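Local atomic coordinates of fimbrin (Schizosaccharomyces pombe, PDB entry 1RT8), a protein that binds and crosslinks actin filaments, and takes part in cell polarity, cytokinesis, mating and spore formation in fission yeast. Residues D60-T65 with K97-I102; V91-A96 with L121-Q126; E194-L199 with E223-N228. One frame throughout, in Å; residues are numbered along the deposited sequence.

Contact 1: D60-T65 with K97-I102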
ATOM      1  N   ASP A  60       0.748 -10.238   7.548  1.00 29.91           N
ATOM      2  CA  ASP A  60       0.032  -9.955   8.792  1.00 30.55           C
ATOM      3  C   ASP A  60      -0.667  -8.606   8.603  1.00 31.31           C
ATOM      4  O   ASP A  60      -1.819  -8.430   8.992  1.00 30.15           O
ATOM      5  CB  ASP A  60       0.998  -9.877   9.981  1.00 32.39           C
ATOM      6  CG  ASP A  60       0.303  -9.448  11.275  1.00 34.33           C
ATOM      7  OD1 ASP A  60       0.589  -8.331  11.770  1.00 33.07           O
ATOM      8  OD2 ASP A  60      -0.527 -10.228  11.797  1.00 31.24           O
ATOM      9  N   SER A  61       0.032  -7.656   7.987  1.00 29.46           N
ATOM     10  CA  SER A  61      -0.543  -6.338   7.754  1.00 30.21           C
ATOM     11  C   SER A  61      -1.680  -6.387   6.749  1.00 29.20           C
ATOM     12  O   SER A  61      -2.730  -5.793   6.968  1.00 28.13           O
ATOM     13  CB  SER A  61       0.527  -5.363   7.257  1.00 31.68           C
ATOM     14  OG  SER A  61       1.451  -5.065   8.289  1.00 36.45           O
ATOM     15  N   VAL A  62      -1.458  -7.079   5.634  1.00 29.78           N
ATOM     16  CA  VAL A  62      -2.477  -7.207   4.596  1.00 28.68           C
ATOM     17  C   VAL A  62      -2.508  -8.659   4.144  1.00 29.90           C
ATOM     18  O   VAL A  62      -1.788  -9.069   3.231  1.00 28.30           O
ATOM     19  CB  VAL A  62      -2.177  -6.289   3.391  1.00 30.67           C
ATOM     20  CG1 VAL A  62      -3.241  -6.475   2.319  1.00 30.23           C
ATOM     21  CG2 VAL A  62      -2.126  -4.835   3.850  1.00 28.94           C
ATOM     22  N   PRO A  63      -3.352  -9.464   4.795  1.00 30.40           N
ATOM     23  CA  PRO A  63      -3.508 -10.890   4.501  1.00 30.06           C
ATOM     24  C   PRO A  63      -3.559 -11.264   3.018  1.00 29.96           C
ATOM     25  O   PRO A  63      -4.206 -10.587   2.213  1.00 30.85           O
ATOM     26  CB  PRO A  63      -4.802 -11.242   5.225  1.00 29.39           C
ATOM     27  CG  PRO A  63      -4.741 -10.341   6.444  1.00 30.69           C
ATOM     28  CD  PRO A  63      -4.310  -9.028   5.831  1.00 29.09           C
ATOM     29  N   ASP A  64      -2.864 -12.345   2.672  1.00 28.88           N
ATOM     30  CA  ASP A  64      -2.851 -12.874   1.305  1.00 30.04           C
ATOM     31  C   ASP A  64      -2.109 -12.046   0.253  1.00 28.91           C
ATOM     32  O   ASP A  64      -2.324 -12.228  -0.947  1.00 27.68           O
ATOM     33  CB  ASP A  64      -4.286 -13.110   0.822  1.00 31.80           C
ATOM     34  CG  ASP A  64      -5.087 -13.966   1.777  1.00 35.68           C
ATOM     35  OD1 ASP A  64      -4.694 -15.133   2.004  1.00 35.71           O
ATOM     36  OD2 ASP A  64      -6.107 -13.466   2.303  1.00 37.50           O
ATOM     37  N   THR A  65      -1.237 -11.145   0.684  1.00 27.99           N
ATOM     38  CA  THR A  65      -0.492 -10.343  -0.276  1.00 27.16           C
ATOM     39  C   THR A  65       0.549 -11.232  -0.945  1.00 26.41           C
ATOM     40  O   THR A  65       0.781 -11.150  -2.154  1.00 26.82           O
ATOM     41  CB  THR A  65       0.217  -9.166   0.413  1.00 26.90           C
ATOM     42  OG1 THR A  65      -0.761  -8.319   1.023  1.00 27.29           O
ATOM     43  CG2 THR A  65       1.018  -8.360  -0.593  1.00 26.39           C
ATOM     44  N   LYS A  97       5.457  -2.279  -2.535  1.00 28.49           N
ATOM     45  CA  LYS A  97       5.127  -1.206  -3.466  1.00 30.55           C
ATOM     46  C   LYS A  97       3.665  -1.186  -3.886  1.00 30.13           C
ATOM     47  O   LYS A  97       3.156  -0.134  -4.264  1.00 30.15           O
ATOM     48  CB  LYS A  97       5.973  -1.304  -4.741  1.00 31.36           C
ATOM     49  CG  LYS A  97       7.402  -0.852  -4.602  1.00 34.17           C
ATOM     50  CD  LYS A  97       8.088  -0.849  -5.962  1.00 37.97           C
ATOM     51  CE  LYS A  97       9.463  -0.198  -5.873  1.00 38.92           C
ATOM     52  NZ  LYS A  97      10.177  -0.223  -7.183  1.00 42.61           N
ATOM     53  N   ALA A  98       2.995  -2.337  -3.819  1.00 30.47           N
ATOM     54  CA  ALA A  98       1.596  -2.433  -4.244  1.00 31.40           C
ATOM     55  C   ALA A  98       0.547  -2.485  -3.141  1.00 31.97           C
ATOM     56  O   ALA A  98      -0.642  -2.622  -3.420  1.00 33.12           O
ATOM     57  CB  ALA A  98       1.424  -3.640  -5.147  1.00 31.74           C
ATOM     58  N   MET A  99       0.973  -2.380  -1.894  1.00 32.70           N
ATOM     59  CA  MET A  99       0.036  -2.437  -0.783  1.00 35.75           C
ATOM     60  C   MET A  99      -0.724  -1.137  -0.583  1.00 36.88           C
ATOM     61  O   MET A  99      -1.851  -1.137  -0.086  1.00 38.45           O
ATOM     62  CB  MET A  99       0.784  -2.806   0.493  1.00 35.17           C
ATOM     63  CG  MET A  99       1.341  -4.212   0.446  1.00 36.04           C
ATOM     64  SD  MET A  99       2.568  -4.501   1.694  1.00 36.61           S
ATOM     65  CE  MET A  99       1.540  -4.543   3.165  1.00 38.95           C
ATOM     66  N   GLY A 100      -0.105  -0.033  -0.977  1.00 37.63           N
ATOM     67  CA  GLY A 100      -0.734   1.261  -0.810  1.00 39.72           C
ATOM     68  C   GLY A 100      -0.334   1.840   0.530  1.00 40.98           C
ATOM     69  O   GLY A 100      -0.133   1.099   1.493  1.00 40.38           O
ATOM     70  N   GLY A 101      -0.210   3.160   0.595  1.00 41.85           N
ATOM     71  CA  GLY A 101       0.165   3.803   1.840  1.00 43.36           C
ATOM     72  C   GLY A 101       1.618   3.597   2.238  1.00 44.23           C
ATOM     73  O   GLY A 101       2.058   4.107   3.265  1.00 44.06           O
ATOM     74  N   ILE A 102       2.365   2.847   1.437  1.00 44.60           N
ATOM     75  CA  ILE A 102       3.772   2.595   1.734  1.00 46.75           C
ATOM     76  C   ILE A 102       4.654   3.238   0.673  1.00 49.51           C
ATOM     77  O   ILE A 102       4.304   3.253  -0.506  1.00 50.35           O
ATOM     78  CB  ILE A 102       4.085   1.078   1.763  1.00 45.39           C
ATOM     79  CG1 ILE A 102       3.339   0.408   2.921  1.00 44.23           C
ATOM     80  CG2 ILE A 102       5.590   0.857   1.895  1.00 43.57           C
ATOM     81  CD1 ILE A 102       3.574  -1.085   3.012  1.00 42.51           C
TER

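Contact 2: V91-A96 with L121-Q126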
ATOM      1  N   VAL A  91      10.317 -10.316  -3.789  1.00 21.41           N
ATOM      2  CA  VAL A  91       8.913 -10.522  -3.419  1.00 20.08           C
ATOM      3  C   VAL A  91       8.493  -9.507  -2.349  1.00 19.26           C
ATOM      4  O   VAL A  91       7.407  -8.935  -2.416  1.00 20.69           O
ATOM      5  CB  VAL A  91       8.683 -11.945  -2.867  1.00 20.93           C
ATOM      6  CG1 VAL A  91       7.263 -12.068  -2.340  1.00 20.04           C
ATOM      7  CG2 VAL A  91       8.926 -12.977  -3.959  1.00 17.99           C
ATOM      8  N   VAL A  92       9.358  -9.301  -1.360  1.00 19.54           N
ATOM      9  CA  VAL A  92       9.104  -8.340  -0.286  1.00 20.90           C
ATOM     10  C   VAL A  92       8.959  -6.929  -0.853  1.00 21.67           C
ATOM     11  O   VAL A  92       7.930  -6.274  -0.672  1.00 23.82           O
ATOM     12  CB  VAL A  92      10.266  -8.342   0.746  1.00 21.15           C
ATOM     13  CG1 VAL A  92      10.207  -7.098   1.624  1.00 20.70           C
ATOM     14  CG2 VAL A  92      10.185  -9.599   1.611  1.00 24.41           C
ATOM     15  N   ILE A  93       9.996  -6.477  -1.556  1.00 21.72           N
ATOM     16  CA  ILE A  93      10.027  -5.134  -2.128  1.00 21.45           C
ATOM     17  C   ILE A  93       8.857  -4.819  -3.053  1.00 18.87           C
ATOM     18  O   ILE A  93       8.197  -3.800  -2.898  1.00 21.61           O
ATOM     19  CB  ILE A  93      11.339  -4.899  -2.921  1.00 23.12           C
ATOM     20  CG1 ILE A  93      12.537  -4.837  -1.966  1.00 23.24           C
ATOM     21  CG2 ILE A  93      11.221  -3.617  -3.764  1.00 24.29           C
ATOM     22  CD1 ILE A  93      12.486  -3.710  -0.981  1.00 23.62           C
ATOM     23  N   ASN A  94       8.607  -5.686  -4.022  1.00 18.77           N
ATOM     24  CA  ASN A  94       7.535  -5.449  -4.974  1.00 22.21           C
ATOM     25  C   ASN A  94       6.132  -5.600  -4.425  1.00 23.73           C
ATOM     26  O   ASN A  94       5.183  -5.025  -4.971  1.00 23.80           O
ATOM     27  CB  ASN A  94       7.757  -6.322  -6.201  1.00 24.26           C
ATOM     28  CG  ASN A  94       9.028  -5.937  -6.927  1.00 29.33           C
ATOM     29  OD1 ASN A  94       9.271  -4.753  -7.152  1.00 26.84           O
ATOM     30  ND2 ASN A  94       9.848  -6.916  -7.279  1.00 27.33           N
ATOM     31  N   SER A  95       5.991  -6.359  -3.343  1.00 22.56           N
ATOM     32  CA  SER A  95       4.681  -6.502  -2.723  1.00 23.46           C
ATOM     33  C   SER A  95       4.427  -5.191  -1.976  1.00 23.71           C
ATOM     34  O   SER A  95       3.352  -4.594  -2.072  1.00 23.30           O
ATOM     35  CB  SER A  95       4.666  -7.672  -1.725  1.00 20.57           C
ATOM     36  OG  SER A  95       4.773  -8.918  -2.382  1.00 20.79           O
ATOM     37  N   ALA A  96       5.433  -4.750  -1.228  1.00 23.92           N
ATOM     38  CA  ALA A  96       5.333  -3.517  -0.447  1.00 26.43           C
ATOM     39  C   ALA A  96       4.912  -2.344  -1.326  1.00 27.18           C
ATOM     40  O   ALA A  96       4.101  -1.522  -0.919  1.00 27.78           O
ATOM     41  CB  ALA A  96       6.670  -3.215   0.232  1.00 25.71           C
ATOM     42  N   LEU A 121      14.263  -0.711   9.037  1.00 28.77           N
ATOM     43  CA  LEU A 121      13.336  -0.246  10.067  1.00 28.86           C
ATOM     44  C   LEU A 121      12.314   0.706   9.443  1.00 28.63           C
ATOM     45  O   LEU A 121      11.159   0.762   9.869  1.00 28.19           O
ATOM     46  CB  LEU A 121      14.097   0.449  11.205  1.00 30.17           C
ATOM     47  CG  LEU A 121      13.369   0.440  12.561  1.00 32.35           C
ATOM     48  CD1 LEU A 121      13.017  -0.994  12.949  1.00 30.96           C
ATOM     49  CD2 LEU A 121      14.238   1.081  13.634  1.00 32.14           C
ATOM     50  N   GLY A 122      12.743   1.447   8.425  1.00 27.38           N
ATOM     51  CA  GLY A 122      11.843   2.358   7.746  1.00 26.75           C
ATOM     52  C   GLY A 122      10.737   1.568   7.068  1.00 26.25           C
ATOM     53  O   GLY A 122       9.563   1.926   7.144  1.00 25.80           O
ATOM     54  N   LEU A 123      11.119   0.481   6.405  1.00 24.40           N
ATOM     55  CA  LEU A 123      10.174  -0.384   5.714  1.00 25.29           C
ATOM     56  C   LEU A 123       9.295  -1.139   6.723  1.00 24.70           C
ATOM     57  O   LEU A 123       8.106  -1.384   6.482  1.00 22.86           O
ATOM     58  CB  LEU A 123      10.939  -1.366   4.831  1.00 24.23           C
ATOM     59  CG  LEU A 123      10.149  -2.447   4.097  1.00 25.62           C
ATOM     60  CD1 LEU A 123       9.058  -1.832   3.238  1.00 26.12           C
ATOM     61  CD2 LEU A 123      11.115  -3.246   3.242  1.00 23.72           C
ATOM     62  N   VAL A 124       9.880  -1.499   7.858  1.00 25.68           N
ATOM     63  CA  VAL A 124       9.130  -2.200   8.895  1.00 25.96           C
ATOM     64  C   VAL A 124       7.978  -1.328   9.376  1.00 25.23           C
ATOM     65  O   VAL A 124       6.834  -1.789   9.493  1.00 23.85           O
ATOM     66  CB  VAL A 124      10.045  -2.567  10.096  1.00 27.34           C
ATOM     67  CG1 VAL A 124       9.204  -2.813  11.359  1.00 26.71           C
ATOM     68  CG2 VAL A 124      10.831  -3.823   9.759  1.00 27.52           C
ATOM     69  N   TRP A 125       8.276  -0.061   9.646  1.00 25.02           N
ATOM     70  CA  TRP A 125       7.254   0.865  10.110  1.00 25.70           C
ATOM     71  C   TRP A 125       6.163   1.052   9.054  1.00 25.71           C
ATOM     72  O   TRP A 125       4.967   1.038   9.384  1.00 25.49           O
ATOM     73  CB  TRP A 125       7.883   2.220  10.481  1.00 26.64           C
ATOM     74  CG  TRP A 125       6.873   3.315  10.641  1.00 26.89           C
ATOM     75  CD1 TRP A 125       6.811   4.475   9.932  1.00 27.22           C
ATOM     76  CD2 TRP A 125       5.732   3.317  11.515  1.00 26.58           C
ATOM     77  NE1 TRP A 125       5.702   5.201  10.301  1.00 27.36           N
ATOM     78  CE2 TRP A 125       5.021   4.512  11.270  1.00 26.89           C
ATOM     79  CE3 TRP A 125       5.241   2.423  12.473  1.00 26.21           C
ATOM     80  CZ2 TRP A 125       3.843   4.836  11.950  1.00 24.50           C
ATOM     81  CZ3 TRP A 125       4.066   2.747  13.152  1.00 24.41           C
ATOM     82  CH2 TRP A 125       3.383   3.944  12.883  1.00 25.83           C
ATOM     83  N   GLN A 126       6.552   1.201   7.789  1.00 22.91           N
ATOM     84  CA  GLN A 126       5.544   1.383   6.750  1.00 24.00           C
ATOM     85  C   GLN A 126       4.609   0.179   6.704  1.00 24.77           C
ATOM     86  O   GLN A 126       3.388   0.337   6.564  1.00 23.10           O
ATOM     87  CB  GLN A 126       6.192   1.593   5.375  1.00 27.97           C
ATOM     88  CG  GLN A 126       6.938   2.924   5.213  1.00 30.12           C
ATOM     89  CD  GLN A 126       6.037   4.144   5.408  1.00 33.58           C
ATOM     90  OE1 GLN A 126       4.930   4.216   4.862  1.00 33.04           O
ATOM     91  NE2 GLN A 126       6.515   5.113   6.185  1.00 34.07           N
TER

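Contact 3: E194-L199 with E223-N228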
ATOM      1  N   GLU A 194      -2.771  14.289  28.899  1.00 26.60           N
ATOM      2  CA  GLU A 194      -4.103  14.794  29.206  1.00 26.52           C
ATOM      3  C   GLU A 194      -5.179  14.315  28.249  1.00 26.08           C
ATOM      4  O   GLU A 194      -6.214  13.805  28.670  1.00 25.89           O
ATOM      5  CB  GLU A 194      -4.111  16.325  29.216  1.00 25.06           C
ATOM      6  CG  GLU A 194      -3.541  16.948  30.472  1.00 26.56           C
ATOM      7  CD  GLU A 194      -3.775  18.453  30.529  1.00 27.13           C
ATOM      8  OE1 GLU A 194      -4.406  19.001  29.598  1.00 29.72           O
ATOM      9  OE2 GLU A 194      -3.330  19.087  31.506  1.00 26.90           O
ATOM     10  N   ASN A 195      -4.953  14.494  26.953  1.00 27.74           N
ATOM     11  CA  ASN A 195      -5.948  14.072  25.980  1.00 27.54           C
ATOM     12  C   ASN A 195      -6.203  12.569  26.015  1.00 27.72           C
ATOM     13  O   ASN A 195      -7.337  12.126  25.831  1.00 25.27           O
ATOM     14  CB  ASN A 195      -5.552  14.554  24.585  1.00 28.25           C
ATOM     15  CG  ASN A 195      -5.689  16.069  24.451  1.00 31.38           C
ATOM     16  OD1 ASN A 195      -6.515  16.671  25.127  1.00 30.20           O
ATOM     17  ND2 ASN A 195      -4.891  16.683  23.583  1.00 32.47           N
ATOM     18  N   TYR A 196      -5.155  11.792  26.271  1.00 27.33           N
ATOM     19  CA  TYR A 196      -5.294  10.344  26.363  1.00 29.37           C
ATOM     20  C   TYR A 196      -6.176  10.004  27.568  1.00 30.22           C
ATOM     21  O   TYR A 196      -7.086   9.175  27.467  1.00 32.56           O
ATOM     22  CB  TYR A 196      -3.920   9.689  26.532  1.00 28.31           C
ATOM     23  CG  TYR A 196      -3.127   9.500  25.245  1.00 26.40           C
ATOM     24  CD1 TYR A 196      -1.732   9.449  25.279  1.00 26.07           C
ATOM     25  CD2 TYR A 196      -3.764   9.333  24.015  1.00 25.33           C
ATOM     26  CE1 TYR A 196      -0.986   9.237  24.130  1.00 24.66           C
ATOM     27  CE2 TYR A 196      -3.019   9.114  22.836  1.00 25.43           C
ATOM     28  CZ  TYR A 196      -1.629   9.069  22.910  1.00 25.79           C
ATOM     29  OH  TYR A 196      -0.862   8.856  21.783  1.00 22.45           O
ATOM     30  N   THR A 197      -5.909  10.652  28.702  1.00 30.14           N
ATOM     31  CA  THR A 197      -6.687  10.422  29.922  1.00 29.82           C
ATOM     32  C   THR A 197      -8.175  10.713  29.707  1.00 30.15           C
ATOM     33  O   THR A 197      -9.028   9.938  30.123  1.00 31.78           O
ATOM     34  CB  THR A 197      -6.174  11.294  31.083  1.00 28.70           C
ATOM     35  OG1 THR A 197      -4.847  10.887  31.435  1.00 27.99           O
ATOM     36  CG2 THR A 197      -7.076  11.153  32.302  1.00 30.03           C
ATOM     37  N   VAL A 198      -8.489  11.837  29.070  1.00 31.45           N
ATOM     38  CA  VAL A 198      -9.881  12.189  28.814  1.00 31.02           C
ATOM     39  C   VAL A 198     -10.486  11.175  27.840  1.00 32.96           C
ATOM     40  O   VAL A 198     -11.620  10.730  28.020  1.00 31.81           O
ATOM     41  CB  VAL A 198      -9.995  13.620  28.232  1.00 32.56           C
ATOM     42  CG1 VAL A 198     -11.433  13.929  27.879  1.00 32.70           C
ATOM     43  CG2 VAL A 198      -9.491  14.636  29.255  1.00 33.06           C
ATOM     44  N   LEU A 199      -9.719  10.801  26.815  1.00 33.45           N
ATOM     45  CA  LEU A 199     -10.187   9.822  25.833  1.00 34.40           C
ATOM     46  C   LEU A 199     -10.537   8.500  26.522  1.00 34.10           C
ATOM     47  O   LEU A 199     -11.633   7.973  26.353  1.00 34.27           O
ATOM     48  CB  LEU A 199      -9.112   9.574  24.758  1.00 32.37           C
ATOM     49  CG  LEU A 199      -9.375   8.405  23.793  1.00 31.66           C
ATOM     50  CD1 LEU A 199     -10.678   8.633  23.038  1.00 30.01           C
ATOM     51  CD2 LEU A 199      -8.203   8.256  22.821  1.00 28.14           C
ATOM     52  N   GLU A 223       2.768   7.235  32.737  1.00 34.24           N
ATOM     53  CA  GLU A 223       2.765   5.858  33.217  1.00 36.07           C
ATOM     54  C   GLU A 223       1.375   5.476  33.701  1.00 36.34           C
ATOM     55  O   GLU A 223       0.900   4.371  33.445  1.00 37.11           O
ATOM     56  CB  GLU A 223       3.777   5.694  34.350  1.00 38.12           C
ATOM     57  CG  GLU A 223       3.739   4.337  35.026  1.00 42.04           C
ATOM     58  CD  GLU A 223       3.935   3.189  34.053  1.00 43.32           C
ATOM     59  OE1 GLU A 223       4.924   3.221  33.288  1.00 45.18           O
ATOM     60  OE2 GLU A 223       3.105   2.253  34.063  1.00 44.77           O
ATOM     61  N   GLN A 224       0.722   6.400  34.396  1.00 35.77           N
ATOM     62  CA  GLN A 224      -0.616   6.161  34.908  1.00 34.46           C
ATOM     63  C   GLN A 224      -1.587   5.989  33.755  1.00 33.96           C
ATOM     64  O   GLN A 224      -2.510   5.184  33.835  1.00 33.94           O
ATOM     65  CB  GLN A 224      -1.066   7.324  35.807  1.00 36.13           C
ATOM     66  CG  GLN A 224      -0.463   7.286  37.206  1.00 37.99           C
ATOM     67  CD  GLN A 224      -0.649   8.580  37.995  1.00 39.51           C
ATOM     68  OE1 GLN A 224      -1.613   9.319  37.793  1.00 40.16           O
ATOM     69  NE2 GLN A 224       0.272   8.843  38.913  1.00 41.42           N
ATOM     70  N   VAL A 225      -1.374   6.743  32.678  1.00 33.45           N
ATOM     71  CA  VAL A 225      -2.243   6.655  31.507  1.00 32.82           C
ATOM     72  C   VAL A 225      -2.130   5.280  30.872  1.00 34.38           C
ATOM     73  O   VAL A 225      -3.134   4.695  30.449  1.00 34.01           O
ATOM     74  CB  VAL A 225      -1.873   7.707  30.421  1.00 34.11           C
ATOM     75  CG1 VAL A 225      -2.455   7.292  29.058  1.00 31.77           C
ATOM     76  CG2 VAL A 225      -2.410   9.080  30.818  1.00 32.13           C
ATOM     77  N   LEU A 226      -0.903   4.776  30.791  1.00 33.64           N
ATOM     78  CA  LEU A 226      -0.669   3.477  30.185  1.00 36.13           C
ATOM     79  C   LEU A 226      -1.169   2.354  31.082  1.00 38.32           C
ATOM     80  O   LEU A 226      -1.477   1.266  30.596  1.00 38.79           O
ATOM     81  CB  LEU A 226       0.816   3.299  29.858  1.00 33.11           C
ATOM     82  CG  LEU A 226       1.307   4.218  28.734  1.00 30.69           C
ATOM     83  CD1 LEU A 226       2.806   4.026  28.511  1.00 28.00           C
ATOM     84  CD2 LEU A 226       0.531   3.925  27.464  1.00 27.89           C
ATOM     85  N   GLN A 227      -1.252   2.615  32.387  1.00 40.31           N
ATOM     86  CA  GLN A 227      -1.762   1.606  33.308  1.00 41.88           C
ATOM     87  C   GLN A 227      -3.270   1.556  33.086  1.00 41.43           C
ATOM     88  O   GLN A 227      -3.884   0.495  33.183  1.00 42.56           O
ATOM     89  CB  GLN A 227      -1.442   1.958  34.765  1.00 42.64           C
ATOM     90  CG  GLN A 227       0.045   2.057  35.074  1.00 44.13           C
ATOM     91  CD  GLN A 227       0.349   1.914  36.558  1.00 46.07           C
ATOM     92  OE1 GLN A 227      -0.401   2.392  37.406  1.00 48.33           O
ATOM     93  NE2 GLN A 227       1.461   1.265  36.873  1.00 47.11           N
ATOM     94  N   ASN A 228      -3.864   2.711  32.782  1.00 40.83           N
ATOM     95  CA  ASN A 228      -5.299   2.773  32.502  1.00 40.55           C
ATOM     96  C   ASN A 228      -5.564   2.108  31.159  1.00 41.46           C
ATOM     97  O   ASN A 228      -6.689   1.694  30.867  1.00 41.94           O
ATOM     98  CB  ASN A 228      -5.798   4.222  32.436  1.00 40.45           C
ATOM     99  CG  ASN A 228      -6.254   4.749  33.784  1.00 40.06           C
ATOM    100  OD1 ASN A 228      -6.847   4.017  34.585  1.00 38.78           O
ATOM    101  ND2 ASN A 228      -6.000   6.030  34.034  1.00 37.46           N
TER

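Contact 1: D60-T65 with K97-I102
Val62 and Met99 face each other near the C-terminal ends of two helices of the first calponin-homology domain, with their CA atoms 7.6 Å apart. Val62 and Gly100 are the first residues to leave helical angles after helices 52-61 and 82-99, and Gly100 does so with a positive phi. The contact therefore joins the C-terminal regions of two helices within this all-helical domain, in the first actin-binding region.

Met99 carries its side of the contact alone. Its CG is anti to the carbonyl carbon (chi1 -66°), and the chain then runs extended to SD. A bend at chi3 (72°) turns the methyl group CE toward Val62. There CE lies 3.7 Å from Val62 CG2, the branch that sits beside the backbone N of Val62. The two chains run past one another in opposite senses, with the thioether methyl beside CG2. Two looser contacts flank this one. Ser61 CB is 4.3 Å from Met99 CE, and Thr65 CG2 is 4.3 Å from Met99 CG. The methionine is thus touched at both its near and far ends. Ile58 of helix 52-61 also packs against it.

No hydrogen bond crosses between the segments. Ser61 OG bonds to Ile127 O, and Met99 O accepts from Arg130 NE. Both partners belong to helix 117-131, which so ties the two helix ends together. Past its helix, the chain folds into a type II beta turn from Val62 to Thr65. The backbone bond of this turn, Thr65 N to Val62 O, is weak at 3.3 Å. The Thr65 hydroxyl adds a short one: OG1 donates to Val62 O at 2.5 Å, tilted 21° from the carbonyl plane.

Contact 2: V91-A96 with L121-Q126
Leu123 meets Val92, Ile93 and Ala96 by apolar contact, and no hydrogen bond joins the two segments. Its two methyl groups divide the work. CD1 lies 4.1 Å from Ala96 CB. CD2 serves both of the others, 4.3 Å from Val92 CG1 and 4.5 Å from Ile93 CD1. The CG of Leu123 is anti to its backbone N (chi1 175°), which carries both methyls across to the other helix. Val92 and Ala96 start out toward the leucine. Ile93 leaves its helix to one side, and its CD1 methyl makes the touch.

These contacts are loose. The axes of the two helical segments stay 12.1 Å apart at their closest approach and cross at 47°. All four side chains are buried in the core of the first calponin-homology domain, where helices 82-99 and 117-131 pack together. Ile104, from a loop, also touches Ile93, Ala96 and Leu123. Leu54 of helix 52-61 packs against Val92 and Val124.

The hydrogen bonds lie within the helices or lead to other parts of the chain. Val91 O accepts twice from Ser95: from the backbone N at 3.1 Å, and from OG at 2.6 Å. The two donors approach from opposite faces of the carbonyl plane, and the hydroxyl bonds back to its own helix. Asn94 ND2 donates to Arg482 O of helix 467-483.

Contact 3: E194-L199 with E223-N228
Val225 points its two methyl groups at neighbouring residues of the opposite helix, Tyr196 and Thr197. The contact packs helix 194-203 against helix 218-230 inside the second calponin-homology domain. The backbones come close here, with the CA atoms of Thr197 and Val225 6.0 Å apart.

The valine branches take different partners. CG1, anti to the backbone N (chi1 161°), lies 3.8 Å from Tyr196 CB. Tyr196 starts toward Val225, but its ring runs on into the domain core. There it stands edge-to-face with Phe254 of helix 248-261, and its hydroxyl is hydrogen-bonded to Asn251 on the same helix. Met243 of helix 240-244 touches both Tyr196 and Val225. All three touching residues are buried.

CG2 of Val225, beside the backbone N, reaches the Thr197 hydroxyl. The threonine and valine side chains meet at a slant, and their approach is tight. No hydrogen bond crosses between the two segments, so this is a packing contact. The Thr197 branch concerned, OG1, sits beside its own backbone N (chi1 -66°), where it can bond back four residues along the chain. Its hydrogen bond goes to Gly193 O, while Val225 CG2 lies 3.1 Å from the same Thr197 OG1.

In the fold
Contacts 1 and 2 belong to the first calponin-homology domain and share helix 82-99. Their centres are 9 Å apart and they touch directly: Ile102 CG2 packs on Gln126 CB at 3.6 Å, and Thr65 CG2 lies 3.9 Å from Ser95 CB. Along the chain their segments alternate, so neither contact closes before the other opens. Contact 3 lies in the second such domain and follows both in the sequence. Its centre is about 31 Å from that of contact 1 and 32 Å from that of contact 2. The nearest atoms of contacts 2 and 3 are still about 11 Å apart. All three contacts fall within the first actin-binding region.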